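Local atomic coordinates of protein LST4 (Kluyveromyces lactis, PDB entry 4ZY8), a protein that is probably involved in amino acid uptake and in protein trafficking from the Golgi to the plasma membrane, its longin domain being the part described here. Residues I14-L19 against R95-C100. Residues are numbered along the deposited sequence; the frame is centred on the assembly and turned at random.
Sequences IISQEL and RIAISC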
loop_
_atom_site.group_PDB
_atom_site.type_symbol
_atom_site.label_atom_id
_atom_site.label_comp_id
_atom_site.label_asym_id
_atom_site.label_seq_id
_atom_site.Cartn_x
_atom_site.Cartn_y
_atom_site.Cartn_z
ATOM N N ILE A 14 1.483 -5.136 -1.057
ATOM C CA ILE A 14 2.630 -4.687 -1.791
ATOM C C ILE A 14 3.134 -3.333 -1.335
ATOM O O ILE A 14 2.412 -2.399 -1.350
ATOM C CB ILE A 14 2.298 -4.593 -3.267
ATOM C CG1 ILE A 14 1.779 -5.914 -3.742
ATOM C CG2 ILE A 14 3.513 -4.245 -4.069
ATOM C CD1 ILE A 14 0.403 -5.791 -4.309
ATOM N N ILE A 15 4.392 -3.245 -0.949
ATOM C CA ILE A 15 5.011 -1.954 -0.695
ATOM C C ILE A 15 5.943 -1.720 -1.870
ATOM O O ILE A 15 6.808 -2.546 -2.142
ATOM C CB ILE A 15 5.775 -1.925 0.639
ATOM C CG1 ILE A 15 4.825 -2.239 1.804
ATOM C CG2 ILE A 15 6.464 -0.576 0.838
ATOM C CD1 ILE A 15 5.546 -2.395 3.131
ATOM N N SER A 16 5.751 -0.614 -2.583
ATOM C CA SER A 16 6.582 -0.322 -3.744
ATOM C C SER A 16 6.909 1.153 -3.800
ATOM O O SER A 16 6.275 1.964 -3.097
ATOM C CB SER A 16 5.888 -0.758 -5.033
ATOM O OG SER A 16 4.602 -0.161 -5.181
ATOM N N GLN A 17 7.891 1.508 -4.633
ATOM C CA GLN A 17 8.214 2.922 -4.848
ATOM C C GLN A 17 8.764 3.286 -6.242
ATOM O O GLN A 17 9.283 2.421 -6.950
ATOM C CB GLN A 17 9.194 3.364 -3.758
ATOM C CG GLN A 17 10.545 2.724 -3.826
ATOM C CD GLN A 17 11.515 3.321 -2.821
ATOM O OE1 GLN A 17 12.098 2.604 -2.009
ATOM N NE2 GLN A 17 11.712 4.635 -2.886
ATOM N N GLU A 18 8.617 4.560 -6.627
ATOM C CA GLU A 18 9.204 5.094 -7.863
ATOM C C GLU A 18 10.674 5.427 -7.701
ATOM O O GLU A 18 11.123 5.751 -6.602
ATOM C CB GLU A 18 8.479 6.358 -8.333
ATOM C CG GLU A 18 7.072 6.165 -8.879
ATOM C CD GLU A 18 6.420 7.497 -9.252
ATOM O OE1 GLU A 18 6.714 8.524 -8.584
ATOM O OE2 GLU A 18 5.615 7.514 -10.212
ATOM N N LEU A 19 11.424 5.296 -8.771
ATOM C CA LEU A 19 12.790 5.751 -8.813
ATOM C C LEU A 19 12.806 6.719 -9.946
ATOM O O LEU A 19 11.836 6.841 -10.645
ATOM C CB LEU A 19 13.719 4.611 -9.156
ATOM C CG LEU A 19 14.002 3.415 -8.272
ATOM C CD1 LEU A 19 13.042 3.253 -7.142
ATOM C CD2 LEU A 19 13.987 2.177 -9.124
ATOM N N ARG A 95 7.369 8.735 -5.521
ATOM C CA ARG A 95 6.269 8.261 -4.693
ATOM C C ARG A 95 6.544 6.884 -4.080
ATOM O O ARG A 95 7.254 6.054 -4.665
ATOM C CB ARG A 95 4.982 8.207 -5.523
ATOM C CG ARG A 95 4.450 9.574 -5.927
ATOM C CD ARG A 95 3.269 9.465 -6.869
ATOM N NE ARG A 95 3.641 8.802 -8.108
ATOM C CZ ARG A 95 2.772 8.405 -9.027
ATOM N NH1 ARG A 95 1.473 8.612 -8.839
ATOM N NH2 ARG A 95 3.200 7.812 -10.137
ATOM N N ILE A 96 6.037 6.687 -2.866
ATOM C CA ILE A 96 6.023 5.382 -2.230
ATOM C C ILE A 96 4.574 4.940 -2.124
ATOM O O ILE A 96 3.701 5.746 -1.795
ATOM C CB ILE A 96 6.654 5.398 -0.835
ATOM C CG1 ILE A 96 8.143 5.720 -0.915
ATOM C CG2 ILE A 96 6.457 4.061 -0.147
ATOM C CD1 ILE A 96 8.805 5.781 0.455
ATOM N N ALA A 97 4.311 3.665 -2.379
ATOM C CA ALA A 97 2.958 3.159 -2.281
ATOM C C ALA A 97 2.853 1.970 -1.323
ATOM O O ALA A 97 3.721 1.078 -1.277
ATOM C CB ALA A 97 2.428 2.769 -3.648
ATOM N N ILE A 98 1.785 1.994 -0.541
ATOM C CA ILE A 98 1.388 0.858 0.276
ATOM C C ILE A 98 0.055 0.385 -0.276
ATOM O O ILE A 98 -0.953 1.089 -0.142
ATOM C CB ILE A 98 1.261 1.231 1.761
ATOM C CG1 ILE A 98 2.567 1.865 2.247
ATOM C CG2 ILE A 98 0.862 0.001 2.591
ATOM C CD1 ILE A 98 2.507 2.388 3.616
ATOM N N SER A 99 0.051 -0.772 -0.937
ATOM C CA SER A 99 -1.150 -1.243 -1.638
ATOM C C SER A 99 -1.613 -2.603 -1.144
ATOM O O SER A 99 -0.803 -3.495 -0.882
ATOM C CB SER A 99 -0.904 -1.339 -3.154
ATOM O OG SER A 99 -0.434 -0.129 -3.715
ATOM N N CYS A 100 -2.918 -2.810 -1.122
ATOM C CA CYS A 100 -3.438 -4.059 -0.619
ATOM C C CYS A 100 -4.562 -4.598 -1.500
ATOM O O CYS A 100 -5.478 -3.859 -1.855
ATOM C CB CYS A 100 -3.924 -3.878 0.822
ATOM S SG CYS A 100 -4.428 -5.431 1.641
HETATM O O HOH W 1 2.243 -0.759 -3.630
#
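E18 and R95 close one end of this antiparallel strand pair with a salt bridge, their side chains lying obliquely across each other and the carboxylate turned 59° from the guanidinium. R95 brings its NE and NH2 edge to the acid: NE donates almost straight to E18 OE1 at 3.1 Å, approaching from above the carboxylate plane, while R95 NH2 faces E18 OE2. The 2.4 Å modelled between R95 NH2 and E18 OE2 is too short to be taken literally. E18 OE1 also accepts from the backbone N of R95, on the same face of the carboxylate, in a more bent bond. R95 can fold back this way because its chain bends at chi3 (-62°), whereas E18 stays extended beyond CG. Replacing E18 by an alanine would probably leave the guanidinium without its anionic mate and freer to swing, and R95 N without OE1 as acceptor, although the bond from E18 N to R95 O (2.8 Å) could remain.

Beyond this clasp, I14 with S99 and S16 with A97 are hydrogen-bonded pairs; A97 N to S16 O, at 2.7 Å, is nearly straight. On their face of the sheet one water links I14 O, S16 OG and S99 OG, donating to the carbonyl; S99 OG is also hydrogen-bonded to T83 OG1 on strand 79-87. S16 turns OG between its backbone N and carbonyl carbon (chi1 56°), which sets it 4.0 Å from A97 CB and within the water's grasp. On the other face, Q17 CB packs against I96 CG1 at 3.8 Å, while the Q17 amide is held by Q138 O, to which NE2 donates, and L140 N, which donates to OE1.

Strand 95-103 is the middle one of the five-stranded antiparallel sheet of this longin domain, with 12-17 beside it; 29-35 flanks 12-17 and 79-87 flanks 95-103. Helix 47-55 covers the I14, S16, A97 and S99 face; helix 114-134 packs against I15, I96 and I98 on the opposite face.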